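Lmo0651 protein (Listeria monocytogenes serovar 1/2a, PDB 6EP3) controls expression of the Listeria monocytogenes agr system and mediates virulence, acting as a transcription factor that probably binds DNA like other GntR-family regulators. Local coordinates at residues M84-I87 with E88-D92; M114-M117 with E118-Y122; E145-Y148 with Q149-V153; K171-E174 with I175-W178; A198-T201 with I202-M205. All coordinates share one frame; numbering follows the deposited sequence.

Interaction 1 (M84-I87 with E88-D92); sequences METI and EIFVD
The Phe-90 ring is met by Thr-86 along its CD2-CE2 flank, where methyl CG2 of Thr-86 comes within 3.7 Å of CE2 of Phe-90. The two side chains lie side by side and point the same way, as expected of residues four apart on one helix. The first torsion of Thr-86 explains the touch: with CG2 set opposite the backbone N, the methyl faces forward along the helix toward the ring. In the dimer the same ring also meets Phe-90 of the second subunit, the planes at about 75°.

A second four-residue step pairs Ile-87 with Val-91, whose CG2 atoms are 4.1 Å apart, a looser apolar touch. Ile-89 is less relaxed. Its CG1 is flanked by both the backbone N and the carbonyl carbon (chi1 73°), and both its branches press on the preceding turn: CG1 lies 3.1 Å from Thr-86 O, and CG2 of Ile-89 is equally near Glu-85 O.

Beneath these side chains runs regular alpha-helical bonding. Val-91 N donates to Ile-87 O at 2.9 Å, and Phe-90 N to Thr-86 O at 3.1 Å.

In the fold this part of helix 77-101 is enclosed on several sides. Ile-87 reaches Phe-206 of helix 195-219, Ile-137 of helix 126-142 and Met-160 of helix 147-163, whereas Glu-85 forms a salt bridge to Lys-97 of the second subunit; helix 77-101 thus serves both the helical core and the dimer interface.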
# COMPACT_ATOMS: atom_id res chain seq x y z
N MET B 84 9.51 -8.41 -1.51
CA MET B 84 9.17 -9.54 -2.37
C MET B 84 8.20 -10.49 -1.69
O MET B 84 7.34 -11.08 -2.36
CB MET B 84 10.44 -10.27 -2.79
CG MET B 84 10.91 -9.90 -4.18
SD MET B 84 12.04 -11.11 -4.88
CE MET B 84 13.23 -11.26 -3.56
N GLU B 85 8.29 -10.65 -0.37
CA GLU B 85 7.31 -11.46 0.35
C GLU B 85 5.93 -10.84 0.25
O GLU B 85 4.93 -11.55 0.05
CB GLU B 85 7.73 -11.62 1.81
CG GLU B 85 9.01 -12.42 2.00
CD GLU B 85 9.48 -12.43 3.44
OE1 GLU B 85 10.36 -13.26 3.77
OE2 GLU B 85 8.99 -11.61 4.24
N THR B 86 5.84 -9.51 0.37
CA THR B 86 4.55 -8.85 0.17
C THR B 86 4.02 -9.13 -1.24
O THR B 86 2.85 -9.52 -1.42
CB THR B 86 4.69 -7.35 0.42
OG1 THR B 86 5.08 -7.12 1.78
CG2 THR B 86 3.37 -6.63 0.14
N ILE B 87 4.88 -8.95 -2.24
CA ILE B 87 4.48 -9.21 -3.62
C ILE B 87 3.97 -10.63 -3.78
O ILE B 87 2.94 -10.87 -4.42
CB ILE B 87 5.66 -8.92 -4.57
CG1 ILE B 87 6.00 -7.43 -4.57
CG2 ILE B 87 5.35 -9.39 -5.99
CD1 ILE B 87 7.29 -7.10 -5.25
N GLU B 88 4.66 -11.59 -3.16
CA GLU B 88 4.34 -13.00 -3.39
C GLU B 88 3.06 -13.42 -2.68
O GLU B 88 2.29 -14.22 -3.23
CB GLU B 88 5.51 -13.88 -2.94
CG GLU B 88 5.24 -15.37 -3.09
CD GLU B 88 6.39 -16.23 -2.59
OE1 GLU B 88 7.39 -15.67 -2.09
OE2 GLU B 88 6.29 -17.47 -2.69
N ILE B 89 2.80 -12.89 -1.49
CA ILE B 89 1.49 -13.16 -0.88
C ILE B 89 0.39 -12.59 -1.77
O ILE B 89 -0.64 -13.25 -1.99
CB ILE B 89 1.42 -12.65 0.58
CG1 ILE B 89 1.33 -11.14 0.68
CG2 ILE B 89 2.61 -13.17 1.38
CD1 ILE B 89 1.18 -10.66 2.10
N PHE B 90 0.59 -11.39 -2.32
CA PHE B 90 -0.42 -10.83 -3.22
C PHE B 90 -0.63 -11.71 -4.45
O PHE B 90 -1.77 -11.98 -4.85
CB PHE B 90 -0.03 -9.41 -3.64
CG PHE B 90 -0.48 -8.36 -2.67
CD1 PHE B 90 -1.77 -8.37 -2.16
CD2 PHE B 90 0.39 -7.37 -2.26
CE1 PHE B 90 -2.18 -7.40 -1.27
CE2 PHE B 90 -0.01 -6.40 -1.36
CZ PHE B 90 -1.30 -6.41 -0.87
N VAL B 91 0.46 -12.19 -5.07
CA VAL B 91 0.34 -12.99 -6.29
C VAL B 91 -0.36 -14.31 -6.00
O VAL B 91 -1.28 -14.72 -6.73
CB VAL B 91 1.73 -13.23 -6.91
CG1 VAL B 91 1.63 -14.18 -8.09
CG2 VAL B 91 2.37 -11.92 -7.34
N ASP B 92 0.07 -15.00 -4.94
CA ASP B 92 -0.52 -16.29 -4.62
C ASP B 92 -2.00 -16.15 -4.28
O ASP B 92 -2.82 -16.96 -4.73
CB ASP B 92 0.24 -16.94 -3.46
CG ASP B 92 -0.28 -18.33 -3.14
OD1 ASP B 92 -0.02 -19.26 -3.94
OD2 ASP B 92 -0.94 -18.49 -2.09

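Interaction 2 (M114-M117 with E118-Y122); sequences MQEM and ERFSY. With SO4 (sulfate ion), chain S.
Glu-116 OE1 receives the NE hydrogen of Arg-119 at 2.7 Å, the shorter half of a two-bond salt bridge across one turn of helix 107-123. The other half runs from Arg-119 NH2 to Glu-116 OE2 at 2.9 Å. Arg-119 therefore grips the carboxylate side-on, one nitrogen to each oxygen. Both bonds are nearly straight, and the carboxylate and guanidinium planes differ by only 18°. OE2 offers its syn lone pair; OE1 is also approached from the syn side, but with NE some way out of the carboxylate plane. The glutamate reaches its partner by bending at chi2 (-64°), the arginine by bending at chi3.

Two bonds of this kind should fix the rotation of the guanidinium. On one of its faces lies Phe-120 CE1, 3.8 Å above the plane and offset toward the rim. At the edge, Arg-119 NH1 holds O2 of a sulfate ion, probably from the crystallisation liquor, at 2.9 Å. One guanidinium thus serves two anions through different nitrogens.

The opposite end of the segment is looser: Met-114 SD and Glu-118 OE1 approach to 3.5 Å where their side chains cross obliquely. Met-117 turns to the interior, packing on Phe-136 of helix 126-142 and Asn-180 of helix 173-192.

The backbone bond from Phe-120 N to Glu-116 O, at 2.9 Å, shows that the turn is alpha-helical. On it, the three-residue spacing from Glu to Arg and the side-on pairing are characteristic of an intrahelical i, i+3 salt bridge, here on the outer side of an amphipathic helix of the all-helical FCD domain.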
# COMPACT_ATOMS: atom_id res chain seq x y z
N MET B 114 4.70 -11.49 -20.82
CA MET B 114 5.81 -12.43 -20.83
C MET B 114 6.65 -12.27 -22.10
O MET B 114 7.89 -12.32 -22.06
CB MET B 114 5.29 -13.87 -20.71
CG MET B 114 6.37 -14.94 -20.71
SD MET B 114 6.79 -15.50 -22.38
CE MET B 114 5.17 -15.85 -23.05
N GLN B 115 5.99 -12.05 -23.24
CA GLN B 115 6.73 -11.88 -24.48
C GLN B 115 7.49 -10.56 -24.52
O GLN B 115 8.56 -10.49 -25.13
CB GLN B 115 5.78 -11.99 -25.68
CG GLN B 115 5.32 -13.40 -25.93
CD GLN B 115 4.99 -13.66 -27.38
OE1 GLN B 115 5.20 -14.77 -27.88
NE2 GLN B 115 4.48 -12.65 -28.07
N GLU B 116 6.96 -9.52 -23.87
CA GLU B 116 7.72 -8.28 -23.76
C GLU B 116 8.96 -8.48 -22.90
O GLU B 116 10.02 -7.91 -23.19
CB GLU B 116 6.84 -7.16 -23.20
CG GLU B 116 5.94 -6.51 -24.24
CD GLU B 116 6.72 -5.81 -25.33
OE1 GLU B 116 7.21 -6.49 -26.26
OE2 GLU B 116 6.83 -4.57 -25.28
N MET B 117 8.84 -9.28 -21.85
CA MET B 117 10.03 -9.71 -21.11
C MET B 117 11.04 -10.36 -22.05
O MET B 117 12.23 -10.01 -22.05
CB MET B 117 9.64 -10.68 -20.00
CG MET B 117 9.04 -10.04 -18.79
SD MET B 117 8.17 -11.32 -17.89
CE MET B 117 9.55 -11.94 -16.93
N GLU B 118 10.58 -11.34 -22.83
CA GLU B 118 11.47 -12.01 -23.78
C GLU B 118 12.14 -11.01 -24.71
O GLU B 118 13.35 -11.10 -24.97
CB GLU B 118 10.69 -13.04 -24.59
CG GLU B 118 10.72 -14.45 -24.02
CD GLU B 118 9.84 -15.40 -24.81
OE1 GLU B 118 8.73 -14.99 -25.21
OE2 GLU B 118 10.26 -16.55 -25.03
N ARG B 119 11.37 -10.06 -25.24
CA ARG B 119 11.89 -9.11 -26.21
C ARG B 119 12.97 -8.22 -25.60
O ARG B 119 14.03 -8.02 -26.19
CB ARG B 119 10.75 -8.26 -26.77
CG ARG B 119 11.22 -7.11 -27.64
CD ARG B 119 10.07 -6.52 -28.44
NE ARG B 119 9.31 -5.51 -27.70
CZ ARG B 119 9.53 -4.21 -27.78
NH1 ARG B 119 10.50 -3.75 -28.57
NH2 ARG B 119 8.79 -3.36 -27.08
N PHE B 120 12.69 -7.67 -24.41
CA PHE B 120 13.67 -6.78 -23.80
C PHE B 120 14.91 -7.55 -23.33
O PHE B 120 16.02 -7.00 -23.35
CB PHE B 120 13.01 -6.01 -22.66
CG PHE B 120 12.10 -4.91 -23.14
CD1 PHE B 120 12.54 -4.00 -24.10
CD2 PHE B 120 10.80 -4.81 -22.68
CE1 PHE B 120 11.71 -3.00 -24.56
CE2 PHE B 120 9.96 -3.81 -23.14
CZ PHE B 120 10.42 -2.90 -24.08
N SER B 121 14.75 -8.82 -22.95
CA SER B 121 15.93 -9.63 -22.66
C SER B 121 16.75 -9.88 -23.92
O SER B 121 17.99 -9.87 -23.88
CB SER B 121 15.52 -10.96 -22.03
OG SER B 121 16.66 -11.70 -21.65
N TYR B 122 16.08 -10.10 -25.06
CA TYR B 122 16.81 -10.28 -26.31
C TYR B 122 17.54 -9.00 -26.71
O TYR B 122 18.65 -9.06 -27.24
CB TYR B 122 15.84 -10.73 -27.41
CG TYR B 122 16.43 -10.73 -28.80
CD1 TYR B 122 17.17 -11.81 -29.25
CD2 TYR B 122 16.25 -9.66 -29.66
CE1 TYR B 122 17.72 -11.82 -30.53
CE2 TYR B 122 16.78 -9.66 -30.93
CZ TYR B 122 17.52 -10.74 -31.36
OH TYR B 122 18.05 -10.74 -32.63
S SO4 S . 9.24 -0.02 -29.67
O1 SO4 S . 8.80 0.45 -28.36
O2 SO4 S . 10.28 -1.03 -29.50
O3 SO4 S . 9.77 1.10 -30.44
O4 SO4 S . 8.10 -0.60 -30.39

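Interaction 3 (E145-Y148 with Q149-V153); sequences ENPY and QVRIV
Asn-146 and Gln-149 lay their side-chain amides one on the other, planes 14° apart although the chains cross at about a right angle. CG of Asn-146 lies 3.5 Å from CG of Gln-149, and with the near-parallel planes this makes the pair a stack. The two amide nitrogens, Asn-146 ND2 and Gln-149 NE2, are 3.3 Å apart; both are donors, which rules out a hydrogen bond between them.

Beside it, Arg-151 NH2 sits 3.8 Å above one face of the Tyr-148 ring, offset toward the rim, while the guanidinium stands almost upright on the ring at 86°. A face of that guanidinium in turn covers Pro-147 O, and Arg-151 NH2 comes to 3.4 Å from Pro-147 CB. A bend at chi3 (-99°) folds the arginine back over the first turn.

The contact sits at a helix start: Asn-146 occupies the N-cap position of helix 147-163 and Pro-147 is the first residue of the helix, after Glu-145 has left the preceding helix with positive phi. Val-150 N donates to Asn-146 O at 3.1 Å, opening the alpha-helical series.

Further out, the second subunit also bonds to both amides, which would help to fix their orientation: its Thr-86 OG1 is hydrogen-bonded to Gln-149 NE2, and its Gln-82 O bonds weakly to Asn-146 ND2.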
# COMPACT_ATOMS: atom_id res chain seq x y z
N GLU B 145 -8.67 -9.02 -9.57
CA GLU B 145 -9.61 -7.91 -9.72
C GLU B 145 -9.67 -7.06 -8.46
O GLU B 145 -10.72 -6.82 -7.87
CB GLU B 145 -11.00 -8.40 -10.14
CG GLU B 145 -11.04 -8.93 -11.57
CD GLU B 145 -11.83 -10.21 -11.72
OE1 GLU B 145 -11.25 -11.29 -11.52
OE2 GLU B 145 -13.04 -10.13 -12.05
N ASN B 146 -8.49 -6.59 -8.04
CA ASN B 146 -8.34 -5.77 -6.84
C ASN B 146 -7.39 -4.63 -7.18
O ASN B 146 -6.16 -4.73 -6.99
CB ASN B 146 -7.84 -6.59 -5.66
CG ASN B 146 -8.25 -6.00 -4.33
OD1 ASN B 146 -8.29 -4.78 -4.18
ND2 ASN B 146 -8.54 -6.85 -3.36
N PRO B 147 -7.93 -3.52 -7.68
CA PRO B 147 -7.07 -2.38 -8.05
C PRO B 147 -6.29 -1.82 -6.88
O PRO B 147 -5.20 -1.27 -7.09
CB PRO B 147 -8.07 -1.36 -8.61
CG PRO B 147 -9.27 -2.18 -9.02
CD PRO B 147 -9.34 -3.29 -8.03
N TYR B 148 -6.82 -1.91 -5.66
CA TYR B 148 -6.04 -1.48 -4.50
C TYR B 148 -4.74 -2.27 -4.41
O TYR B 148 -3.66 -1.69 -4.19
CB TYR B 148 -6.85 -1.65 -3.21
CG TYR B 148 -8.13 -0.85 -3.19
CD1 TYR B 148 -9.37 -1.46 -3.35
CD2 TYR B 148 -8.10 0.53 -3.00
CE1 TYR B 148 -10.54 -0.73 -3.32
CE2 TYR B 148 -9.26 1.27 -2.97
CZ TYR B 148 -10.48 0.64 -3.14
OH TYR B 148 -11.63 1.38 -3.12
N GLN B 149 -4.81 -3.58 -4.60
CA GLN B 149 -3.61 -4.41 -4.55
C GLN B 149 -2.68 -4.07 -5.70
O GLN B 149 -1.45 -4.05 -5.53
CB GLN B 149 -3.99 -5.89 -4.57
CG GLN B 149 -4.89 -6.32 -3.43
CD GLN B 149 -5.25 -7.79 -3.49
OE1 GLN B 149 -5.04 -8.44 -4.51
NE2 GLN B 149 -5.80 -8.32 -2.40
N VAL B 150 -3.24 -3.81 -6.88
CA VAL B 150 -2.39 -3.42 -8.01
C VAL B 150 -1.62 -2.14 -7.70
O VAL B 150 -0.41 -2.05 -7.94
CB VAL B 150 -3.23 -3.28 -9.30
CG1 VAL B 150 -2.38 -2.69 -10.43
CG2 VAL B 150 -3.81 -4.63 -9.70
N ARG B 151 -2.30 -1.13 -7.13
CA ARG B 151 -1.63 0.13 -6.81
C ARG B 151 -0.58 -0.05 -5.73
O ARG B 151 0.50 0.56 -5.78
CB ARG B 151 -2.66 1.18 -6.37
CG ARG B 151 -3.66 1.59 -7.43
CD ARG B 151 -4.59 2.68 -6.89
NE ARG B 151 -5.88 2.15 -6.46
CZ ARG B 151 -6.92 1.95 -7.26
NH1 ARG B 151 -6.83 2.23 -8.55
NH2 ARG B 151 -8.05 1.47 -6.76
N ILE B 152 -0.88 -0.88 -4.72
CA ILE B 152 0.10 -1.15 -3.67
C ILE B 152 1.37 -1.76 -4.27
O ILE B 152 2.49 -1.33 -3.98
CB ILE B 152 -0.51 -2.08 -2.60
CG1 ILE B 152 -1.53 -1.31 -1.75
CG2 ILE B 152 0.57 -2.71 -1.74
CD1 ILE B 152 -2.48 -2.22 -1.00
N VAL B 153 1.20 -2.77 -5.13
CA VAL B 153 2.37 -3.42 -5.70
C VAL B 153 3.09 -2.50 -6.67
O VAL B 153 4.31 -2.58 -6.82
CB VAL B 153 1.97 -4.76 -6.34
CG1 VAL B 153 3.19 -5.46 -6.90
CG2 VAL B 153 1.29 -5.63 -5.30

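Interaction 4 (K171-E174 with I175-W178); sequences KSVE and IREW. With EDO (1,2-ethanediol), chain N.
Ser-172 OG accepts a hydrogen bond from Ile-175 N at 2.9 Å, with an N-H...O angle of 169°. The hydroxyl stands opposite the backbone N (chi1 155°) and so reaches forward over the first turn. In the backbone, Arg-176 N donates to Ser-172 O at 3.0 Å, and Glu-177 N and Trp-178 N continue the series to Val-173 O and Glu-174 O. Hydrogen bonds also leave the two segments: the buried Arg-176 donates through NH1 to Phe-170 O and through NE to Ser-121 OG of helix 107-123.

The geometry is that of a serine N-cap, here at the head of helix 173-192 in the helical FCD domain. Amide hydrogens at such an end lack helical carbonyl partners, and a bound 1,2-ethanediol, probably from the crystallisation liquor, takes two of them: Val-173 N gives to its O1 at 2.6 Å, and Glu-174 N to its O2 at 3.3 Å. Its contact with Ser-172 OG is weak.

Among the van der Waals contacts, the Arg-176 guanidinium lies with one face centred over Val-173 CA, 4.1 Å from the plane, and its NH2 is 3.3 Å from Val-173 CG2. The other valine methyl, CG1, rests 3.5 Å from Glu-177 OE2, the side chains running alongside one another. Ile-175 CG1 leans on Ser-172 CB at 3.9 Å.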
# COMPACT_ATOMS: atom_id res chain seq x y z
N LYS B 171 21.39 -8.46 -14.79
CA LYS B 171 22.53 -8.32 -15.69
C LYS B 171 22.99 -9.68 -16.21
O LYS B 171 23.65 -9.74 -17.25
CB LYS B 171 23.69 -7.60 -14.99
CG LYS B 171 23.40 -6.14 -14.67
CD LYS B 171 24.59 -5.46 -14.01
CE LYS B 171 24.31 -3.99 -13.79
NZ LYS B 171 25.40 -3.32 -13.02
N SER B 172 22.65 -10.75 -15.51
CA SER B 172 22.97 -12.10 -15.95
C SER B 172 21.95 -12.56 -16.98
O SER B 172 20.74 -12.63 -16.68
CB SER B 172 23.01 -13.07 -14.77
OG SER B 172 22.74 -14.39 -15.20
N VAL B 173 22.42 -12.88 -18.18
CA VAL B 173 21.55 -13.42 -19.21
C VAL B 173 20.94 -14.73 -18.75
O VAL B 173 19.78 -15.04 -19.06
CB VAL B 173 22.34 -13.60 -20.53
CG1 VAL B 173 21.59 -14.52 -21.49
CG2 VAL B 173 22.64 -12.24 -21.16
N GLU B 174 21.69 -15.52 -17.98
CA GLU B 174 21.18 -16.79 -17.49
C GLU B 174 19.99 -16.58 -16.56
O GLU B 174 18.96 -17.26 -16.69
CB GLU B 174 22.31 -17.55 -16.78
CG GLU B 174 22.00 -19.01 -16.48
CD GLU B 174 23.21 -19.76 -15.97
OE1 GLU B 174 23.32 -19.95 -14.75
OE2 GLU B 174 24.06 -20.15 -16.80
N ILE B 175 20.11 -15.63 -15.63
CA ILE B 175 19.00 -15.34 -14.72
C ILE B 175 17.81 -14.78 -15.49
O ILE B 175 16.66 -15.13 -15.21
CB ILE B 175 19.46 -14.38 -13.60
CG1 ILE B 175 20.41 -15.10 -12.64
CG2 ILE B 175 18.27 -13.84 -12.82
CD1 ILE B 175 20.92 -14.21 -11.54
N ARG B 176 18.06 -13.90 -16.46
CA ARG B 176 16.96 -13.35 -17.25
C ARG B 176 16.22 -14.46 -17.99
O ARG B 176 14.98 -14.49 -18.00
CB ARG B 176 17.48 -12.31 -18.24
CG ARG B 176 17.88 -11.01 -17.60
CD ARG B 176 17.73 -9.85 -18.57
NE ARG B 176 18.36 -10.12 -19.86
CZ ARG B 176 19.62 -9.83 -20.15
NH1 ARG B 176 20.41 -9.28 -19.23
NH2 ARG B 176 20.11 -10.09 -21.36
N GLU B 177 16.96 -15.37 -18.62
CA GLU B 177 16.33 -16.43 -19.39
C GLU B 177 15.60 -17.41 -18.49
O GLU B 177 14.52 -17.90 -18.84
CB GLU B 177 17.37 -17.16 -20.24
CG GLU B 177 17.87 -16.34 -21.41
CD GLU B 177 18.95 -17.04 -22.20
OE1 GLU B 177 19.40 -18.12 -21.77
OE2 GLU B 177 19.34 -16.51 -23.26
N TRP B 178 16.15 -17.69 -17.31
CA TRP B 178 15.44 -18.54 -16.36
C TRP B 178 14.14 -17.89 -15.91
O TRP B 178 13.10 -18.56 -15.82
CB TRP B 178 16.35 -18.83 -15.16
CG TRP B 178 15.73 -19.75 -14.17
CD1 TRP B 178 15.81 -21.11 -14.16
CD2 TRP B 178 14.93 -19.39 -13.04
NE1 TRP B 178 15.11 -21.62 -13.09
CE2 TRP B 178 14.56 -20.58 -12.39
CE3 TRP B 178 14.50 -18.16 -12.52
CZ2 TRP B 178 13.78 -20.58 -11.24
CZ3 TRP B 178 13.72 -18.17 -11.37
CH2 TRP B 178 13.36 -19.37 -10.75
C1 EDO N . 26.16 -13.67 -18.29
O1 EDO N . 24.95 -12.97 -18.60
C2 EDO N . 25.92 -14.58 -17.10
O2 EDO N . 24.91 -15.54 -17.43

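Interaction 5 (A198-T201 with I202-M205); sequences ARKT and IKSM. With SO4 (sulfate ion), chain P.
Ile-202 is pressed against the preceding turn at Ala-198: its CG1 comes to 3.1 Å from Ala-198 O, and its backbone N donates to that same oxygen at 2.9 Å. Placing CG1 opposite the carbonyl carbon (chi1 -65°) is what brings the branch back there. This is one turn of helix 195-219, with i, i+4 backbone bonds throughout, packed between two other helices of the helical FCD domain: Ile-202 touches Val-91 of helix 77-101, and Thr-201 touches Ile-186 and Leu-189 of helix 173-192.

The solvent side is looser. Lys-200 and Lys-203 run alongside each other, and the nearest approach between their side chains is from Lys-200 NZ to Lys-203 NZ, 4.1 Å.

Arg-199 is held against helix 77-101, packing on Ile-95 and Ala-96, with its edge turned to a sulfate ion, probably from the crystallisation liquor. Two nearly straight bonds join them: Arg-199 NH1 to O4 at 2.8 Å and Arg-199 NH2 to O3 at 2.9 Å. Asp-92 forms a salt bridge to the same NH2.

One guanidinium is thus shared between a carboxylate and a bound anion, which should hold its plane steady, whereas the two exposed lysines crowd like charges together and would probably favour a nearby anion or a lowered proton affinity.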
# COMPACT_ATOMS: atom_id res chain seq x y z
N ALA B 198 0.87 -24.03 -11.00
CA ALA B 198 1.23 -22.64 -11.26
C ALA B 198 1.63 -21.92 -9.98
O ALA B 198 2.59 -21.14 -9.97
CB ALA B 198 0.07 -21.92 -11.95
N ARG B 199 0.92 -22.18 -8.89
CA ARG B 199 1.24 -21.51 -7.63
C ARG B 199 2.59 -21.96 -7.10
O ARG B 199 3.39 -21.14 -6.62
CB ARG B 199 0.14 -21.75 -6.61
CG ARG B 199 -1.19 -21.14 -6.99
CD ARG B 199 -2.28 -21.57 -6.04
NE ARG B 199 -2.16 -20.90 -4.75
CZ ARG B 199 -2.93 -21.16 -3.71
NH1 ARG B 199 -3.88 -22.08 -3.80
NH2 ARG B 199 -2.76 -20.50 -2.57
N LYS B 200 2.89 -23.26 -7.21
CA LYS B 200 4.20 -23.73 -6.76
C LYS B 200 5.31 -23.24 -7.68
O LYS B 200 6.42 -22.98 -7.22
CB LYS B 200 4.20 -25.25 -6.64
CG LYS B 200 3.14 -25.78 -5.68
CD LYS B 200 3.08 -24.95 -4.38
CE LYS B 200 2.85 -25.82 -3.15
NZ LYS B 200 4.02 -25.82 -2.22
N THR B 201 5.01 -23.03 -8.97
CA THR B 201 6.00 -22.44 -9.86
C THR B 201 6.27 -20.98 -9.49
O THR B 201 7.42 -20.53 -9.51
CB THR B 201 5.54 -22.53 -11.31
OG1 THR B 201 5.15 -23.88 -11.60
CG2 THR B 201 6.65 -22.12 -12.25
N ILE B 202 5.21 -20.24 -9.15
CA ILE B 202 5.37 -18.87 -8.68
C ILE B 202 6.25 -18.84 -7.43
O ILE B 202 7.16 -18.01 -7.29
CB ILE B 202 4.00 -18.24 -8.39
CG1 ILE B 202 3.19 -18.10 -9.68
CG2 ILE B 202 4.15 -16.90 -7.69
CD1 ILE B 202 1.75 -17.71 -9.44
N LYS B 203 5.96 -19.75 -6.50
CA LYS B 203 6.73 -19.82 -5.26
C LYS B 203 8.20 -20.13 -5.55
O LYS B 203 9.10 -19.53 -4.95
CB LYS B 203 6.12 -20.87 -4.33
CG LYS B 203 6.95 -21.20 -3.11
CD LYS B 203 6.18 -22.08 -2.14
CE LYS B 203 6.99 -22.35 -0.88
NZ LYS B 203 6.24 -23.20 0.09
N SER B 204 8.46 -21.06 -6.47
CA SER B 204 9.83 -21.40 -6.83
C SER B 204 10.54 -20.21 -7.47
O SER B 204 11.71 -19.95 -7.17
CB SER B 204 9.83 -22.59 -7.79
OG SER B 204 11.10 -22.77 -8.39
N MET B 205 9.85 -19.50 -8.36
CA MET B 205 10.41 -18.30 -8.97
C MET B 205 10.84 -17.30 -7.91
O MET B 205 11.96 -16.78 -7.93
CB MET B 205 9.39 -17.68 -9.92
CG MET B 205 9.92 -16.52 -10.76
SD MET B 205 8.64 -15.69 -11.73
CE MET B 205 7.62 -15.02 -10.42
S SO4 P . -5.71 -21.90 -0.42
O1 SO4 P . -5.27 -22.83 0.61
O2 SO4 P . -7.05 -21.42 -0.10
O3 SO4 P . -4.79 -20.77 -0.48
O4 SO4 P . -5.74 -22.58 -1.71

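In the fold
All five contacts lie within the FCD range, in series along the chain on five helices, 77-101, 107-123, 147-163, 173-192 and 195-219. In space they form a row of touching neighbours in the order 3, 1, 5, 4, 2. The centre of interaction 1 is about 12 Å from that of interaction 3 and about 11 Å from that of interaction 5; Phe-90 CD2 meets Val-153 CG2 at 3.6 Å and Val-91 CG1 meets Ile-202 CG2 at 3.7 Å. Trp-178 of interaction 4 packs on Met-205 of interaction 5, and Ser-121 and Arg-176 join interactions 2 and 4. Interactions 3 and 4, centres about 28 Å apart, lie on opposite sides of the chain's centre. Interactions 1 and 3 alone reach the second subunit, so the bundle's dimer face lies there.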